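Local structure of putative cytochrome P450 120 (Synechocystis sp., 2VE3) at residues A[146-151]-A[254-259]. The protein binds heme and retinoic acid and probably acts as a cytochrome P450 monooxygenase, using its heme iron to insert oxygen into organic substrates. Residues are numbered along the deposited sequence; the frame is centred on the assembly and turned at random.
Sequences QLRRMT and AGHETL. With HEM (protoporphyrin IX containing Fe), chain C.
Arg148 passes its guanidinium over the end of the His256 ring and reaches Glu257 beyond it. His256 CE1 sits 4.1 Å above the guanidinium plane of Arg148, offset toward its rim, and the two planes are 61° apart. The grip on Glu257 is end-on: NH1 and NH2 of Arg148 both donate to Glu257 OE1, at 2.9 and 3.0 Å. That oxygen lies close to the guanidinium plane. Seen from the carboxylate, Arg148 NH1 comes from the syn side, tilted out of the plane, while Arg148 NH2 lies nearly in line with the C-O bond. A bend at chi3 turns the arginine tip toward the other helix. Glu175 of helix 170-181 takes Arg148 NE and His256 NE2 on its two oxygens, and Tyr144 bonds Arg148 NH1. Replacing Arg148 with a leucine would probably leave the buried Glu257 carboxylate without its cationic mate and uncover one end of the imidazole.

His256 is held at its other nitrogen too. Thr151 OG1 lies in the ring plane and shares a hydrogen bond with His256 ND1 at 3.0 Å; either may donate. The ring reaches across because CG is anti to the backbone N (chi1 169°). His256 CE1 comes to 3.1 Å from Arg148 O. Thr151 OG1 also bonds Thr260. Thr151 CG2 rests 4.1 Å from Leu259 CB.

Segments 146-151 and 254-259 run nearly antiparallel, at 154°, and their axes approach to 9.0 Å. On the heme side of helix 241-272, Ala254 CB lies 3.3 Å from heme C4C, and Ala254 and Thr258 also touch retinoic acid. AGHET fits the (A/G)Gx(D/E)T part of the P450 distal-helix signature, which in this family lies beside the oxygen-binding side of the heme.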
ATOM      1  N   GLN A 146      11.926  -3.595  12.434  1.00 21.82           N
ATOM      2  CA  GLN A 146      12.009  -5.035  12.199  1.00 22.33           C
ATOM      3  C   GLN A 146      11.045  -5.524  11.126  1.00 22.28           C
ATOM      4  O   GLN A 146      11.421  -6.330  10.284  1.00 21.91           O
ATOM      5  CB  GLN A 146      11.752  -5.810  13.493  1.00 22.65           C
ATOM      6  CG  GLN A 146      12.880  -5.723  14.513  1.00 24.38           C
ATOM      7  CD  GLN A 146      14.216  -6.215  13.983  1.00 25.57           C
ATOM      8  OE1 GLN A 146      14.356  -7.367  13.539  1.00 26.16           O
ATOM      9  NE2 GLN A 146      15.216  -5.345  14.050  1.00 27.16           N
ATOM     10  N   LEU A 147       9.801  -5.051  11.187  1.00 22.92           N
ATOM     11  CA  LEU A 147       8.791  -5.386  10.189  1.00 23.65           C
ATOM     12  C   LEU A 147       9.230  -4.909   8.807  1.00 23.54           C
ATOM     13  O   LEU A 147       8.980  -5.594   7.830  1.00 23.11           O
ATOM     14  CB  LEU A 147       7.435  -4.784  10.563  1.00 23.70           C
ATOM     15  CG  LEU A 147       6.745  -5.407  11.794  1.00 25.36           C
ATOM     16  CD1 LEU A 147       5.654  -4.473  12.292  1.00 26.16           C
ATOM     17  CD2 LEU A 147       6.173  -6.803  11.511  1.00 24.52           C
ATOM     18  N   ARG A 148       9.910  -3.757   8.760  1.00 23.79           N
ATOM     19  CA  ARG A 148      10.468  -3.209   7.523  1.00 24.62           C
ATOM     20  C   ARG A 148      11.557  -4.102   6.948  1.00 25.16           C
ATOM     21  O   ARG A 148      11.654  -4.247   5.731  1.00 25.22           O
ATOM     22  CB  ARG A 148      11.014  -1.794   7.728  1.00 24.64           C
ATOM     23  CG  ARG A 148       9.942  -0.743   7.920  1.00 24.88           C
ATOM     24  CD  ARG A 148      10.474   0.670   7.773  1.00 25.14           C
ATOM     25  NE  ARG A 148      10.796   0.988   6.386  1.00 24.91           N
ATOM     26  CZ  ARG A 148       9.925   1.408   5.476  1.00 25.71           C
ATOM     27  NH1 ARG A 148       8.643   1.572   5.799  1.00 24.19           N
ATOM     28  NH2 ARG A 148      10.339   1.657   4.229  1.00 24.90           N
ATOM     29  N   ARG A 149      12.363  -4.715   7.817  1.00 25.51           N
ATOM     30  CA  ARG A 149      13.403  -5.647   7.352  1.00 25.69           C
ATOM     31  C   ARG A 149      12.770  -6.894   6.755  1.00 24.69           C
ATOM     32  O   ARG A 149      13.132  -7.300   5.658  1.00 24.96           O
ATOM     33  CB  ARG A 149      14.394  -6.009   8.461  1.00 25.87           C
ATOM     34  CG  ARG A 149      15.239  -4.821   8.938  1.00 29.53           C
ATOM     35  CD  ARG A 149      16.610  -5.245   9.495  1.00 33.62           C
ATOM     36  NE  ARG A 149      17.680  -4.996   8.519  1.00 38.03           N
ATOM     37  CZ  ARG A 149      18.358  -3.851   8.408  1.00 38.43           C
ATOM     38  NH1 ARG A 149      18.099  -2.826   9.222  1.00 38.86           N
ATOM     39  NH2 ARG A 149      19.298  -3.726   7.479  1.00 37.45           N
ATOM     40  N   MET A 150      11.802  -7.465   7.471  1.00 24.07           N
ATOM     41  CA  MET A 150      11.094  -8.658   7.034  1.00 23.29           C
ATOM     42  C   MET A 150      10.367  -8.471   5.703  1.00 23.10           C
ATOM     43  O   MET A 150      10.589  -9.251   4.779  1.00 23.01           O
ATOM     44  CB  MET A 150      10.114  -9.129   8.101  1.00 23.57           C
ATOM     45  CG  MET A 150       9.402 -10.454   7.762  1.00 23.70           C
ATOM     46  SD  MET A 150       7.932 -10.766   8.770  1.00 23.19           S
ATOM     47  CE  MET A 150       6.893  -9.406   8.275  1.00 24.88           C
ATOM     48  N   THR A 151       9.508  -7.451   5.604  1.00 22.21           N
ATOM     49  CA  THR A 151       8.670  -7.305   4.409  1.00 22.08           C
ATOM     50  C   THR A 151       9.516  -7.051   3.172  1.00 22.27           C
ATOM     51  O   THR A 151       9.174  -7.538   2.096  1.00 22.53           O
ATOM     52  CB  THR A 151       7.589  -6.195   4.503  1.00 21.70           C
ATOM     53  OG1 THR A 151       8.206  -4.909   4.635  1.00 20.67           O
ATOM     54  CG2 THR A 151       6.629  -6.447   5.638  1.00 19.65           C
ATOM     55  N   ALA A 254       5.950  -1.365  -3.724  1.00 18.13           N
ATOM     56  CA  ALA A 254       4.589  -1.626  -3.283  1.00 17.99           C
ATOM     57  C   ALA A 254       4.499  -2.843  -2.350  1.00 17.85           C
ATOM     58  O   ALA A 254       3.754  -2.831  -1.360  1.00 17.67           O
ATOM     59  CB  ALA A 254       3.663  -1.778  -4.471  1.00 18.31           C
ATOM     60  N   GLY A 255       5.279  -3.883  -2.649  1.00 17.17           N
ATOM     61  CA  GLY A 255       5.223  -5.132  -1.886  1.00 16.60           C
ATOM     62  C   GLY A 255       5.824  -4.975  -0.504  1.00 16.90           C
ATOM     63  O   GLY A 255       5.535  -5.746   0.417  1.00 17.43           O
ATOM     64  N   HIS A 256       6.687  -3.970  -0.394  1.00 17.07           N
ATOM     65  CA  HIS A 256       7.460  -3.671   0.795  1.00 16.40           C
ATOM     66  C   HIS A 256       6.756  -2.599   1.650  1.00 16.04           C
ATOM     67  O   HIS A 256       6.418  -2.853   2.796  1.00 14.86           O
ATOM     68  CB  HIS A 256       8.877  -3.234   0.374  1.00 16.12           C
ATOM     69  CG  HIS A 256       9.696  -2.657   1.480  1.00 16.82           C
ATOM     70  ND1 HIS A 256       9.720  -3.192   2.750  1.00 18.00           N
ATOM     71  CD2 HIS A 256      10.533  -1.594   1.502  1.00 16.11           C
ATOM     72  CE1 HIS A 256      10.538  -2.483   3.506  1.00 18.52           C
ATOM     73  NE2 HIS A 256      11.044  -1.508   2.769  1.00 19.31           N
ATOM     74  N   GLU A 257       6.537  -1.406   1.095  1.00 15.63           N
ATOM     75  CA  GLU A 257       5.993  -0.298   1.905  1.00 15.55           C
ATOM     76  C   GLU A 257       4.561  -0.555   2.430  1.00 15.15           C
ATOM     77  O   GLU A 257       4.284  -0.410   3.617  1.00 15.10           O
ATOM     78  CB  GLU A 257       6.054   1.020   1.136  1.00 15.28           C
ATOM     79  CG  GLU A 257       5.537   2.247   1.916  1.00 17.33           C
ATOM     80  CD  GLU A 257       6.431   2.680   3.097  1.00 18.96           C
ATOM     81  OE1 GLU A 257       7.596   2.215   3.213  1.00 16.42           O
ATOM     82  OE2 GLU A 257       5.945   3.500   3.909  1.00 18.93           O
ATOM     83  N   THR A 258       3.660  -0.966   1.550  1.00 14.15           N
ATOM     84  CA  THR A 258       2.262  -1.117   1.967  1.00 13.74           C
ATOM     85  C   THR A 258       2.169  -2.185   3.062  1.00 13.73           C
ATOM     86  O   THR A 258       1.471  -2.004   4.060  1.00 12.56           O
ATOM     87  CB  THR A 258       1.329  -1.457   0.748  1.00 13.82           C
ATOM     88  OG1 THR A 258       1.687  -2.729   0.196  1.00 12.88           O
ATOM     89  CG2 THR A 258       1.452  -0.381  -0.357  1.00 11.64           C
ATOM     90  N   LEU A 259       2.907  -3.281   2.883  1.00 13.32           N
ATOM     91  CA  LEU A 259       2.846  -4.381   3.839  1.00 14.53           C
ATOM     92  C   LEU A 259       3.475  -4.053   5.172  1.00 15.26           C
ATOM     93  O   LEU A 259       3.033  -4.552   6.192  1.00 16.36           O
ATOM     94  CB  LEU A 259       3.402  -5.680   3.244  1.00 13.94           C
ATOM     95  CG  LEU A 259       2.192  -6.329   2.579  1.00 15.06           C
ATOM     96  CD1 LEU A 259       2.471  -6.759   1.162  1.00 16.76           C
ATOM     97  CD2 LEU A 259       1.593  -7.446   3.472  1.00 16.01           C
TER
HETATM   98  CHA HEM C1444      -2.478   0.295  -6.893  1.00 15.28           C
HETATM   99  CHB HEM C1444      -3.362  -0.039  -2.125  1.00 15.04           C
HETATM  100  CHC HEM C1444      -0.251  -3.764  -1.788  1.00 14.33           C
HETATM  101  CHD HEM C1444       1.053  -3.091  -6.383  1.00 15.48           C
HETATM  102  C1A HEM C1444      -3.021   0.539  -5.638  1.00 15.75           C
HETATM  103  C2A HEM C1444      -4.019   1.532  -5.285  1.00 16.53           C
HETATM  104  C3A HEM C1444      -4.268   1.418  -3.965  1.00 15.64           C
HETATM  105  C4A HEM C1444      -3.420   0.375  -3.444  1.00 14.57           C
HETATM  106  CMA HEM C1444      -5.244   2.247  -3.111  1.00 12.91           C
HETATM  107  CAA HEM C1444      -4.708   2.497  -6.279  1.00 17.66           C
HETATM  108  CBA HEM C1444      -4.002   3.846  -6.381  1.00 22.28           C
HETATM  109  CGA HEM C1444      -4.666   4.619  -7.502  1.00 23.09           C
HETATM  110  O1A HEM C1444      -5.886   4.923  -7.360  1.00 24.72           O
HETATM  111  O2A HEM C1444      -3.983   4.927  -8.522  1.00 20.81           O
HETATM  112  C1B HEM C1444      -2.632  -1.101  -1.627  1.00 12.51           C
HETATM  113  C2B HEM C1444      -2.707  -1.652  -0.281  1.00 12.92           C
HETATM  114  C3B HEM C1444      -1.850  -2.689  -0.192  1.00 12.23           C
HETATM  115  C4B HEM C1444      -1.207  -2.817  -1.474  1.00 13.05           C
HETATM  116  CMB HEM C1444      -3.641  -1.112   0.825  1.00 10.82           C
HETATM  117  CAB HEM C1444      -1.525  -3.610   1.029  1.00 15.23           C
HETATM  118  CBB HEM C1444      -2.441  -3.991   1.934  1.00 16.01           C
HETATM  119  C1C HEM C1444       0.351  -3.956  -3.009  1.00 13.00           C
HETATM  120  C2C HEM C1444       1.282  -5.011  -3.354  1.00 13.34           C
HETATM  121  C3C HEM C1444       1.648  -4.832  -4.630  1.00 14.01           C
HETATM  122  C4C HEM C1444       0.962  -3.636  -5.120  1.00 14.88           C
HETATM  123  CMC HEM C1444       1.723  -6.159  -2.404  1.00 12.86           C
HETATM  124  CAC HEM C1444       2.601  -5.728  -5.474  1.00 15.51           C
HETATM  125  CBC HEM C1444       3.927  -5.768  -5.304  1.00 17.19           C
HETATM  126  C1D HEM C1444       0.293  -2.068  -6.913  1.00 14.67           C
HETATM  127  C2D HEM C1444       0.530  -1.472  -8.201  1.00 16.13           C
HETATM  128  C3D HEM C1444      -0.561  -0.408  -8.368  1.00 14.38           C
HETATM  129  C4D HEM C1444      -1.371  -0.491  -7.167  1.00 15.82           C
HETATM  130  CMD HEM C1444       1.664  -1.832  -9.195  1.00 16.86           C
HETATM  131  CAD HEM C1444      -0.786   0.544  -9.565  1.00 15.12           C
HETATM  132  CBD HEM C1444      -1.994   0.039 -10.351  1.00 14.58           C
HETATM  133  CGD HEM C1444      -2.245   0.912 -11.557  1.00 17.76           C
HETATM  134  O1D HEM C1444      -3.040   0.474 -12.427  1.00 18.96           O
HETATM  135  O2D HEM C1444      -1.667   2.034 -11.675  1.00 19.97           O
HETATM  136  NA  HEM C1444      -2.682  -0.143  -4.494  1.00 14.51           N
HETATM  137  NB  HEM C1444      -1.691  -1.827  -2.324  1.00 13.52           N
HETATM  138  NC  HEM C1444       0.182  -3.124  -4.103  1.00 14.17           N
HETATM  139  ND  HEM C1444      -0.838  -1.481  -6.337  1.00 15.52           N
HETATM  140 FE   HEM C1444      -1.451  -1.865  -4.355  1.00 15.89          FE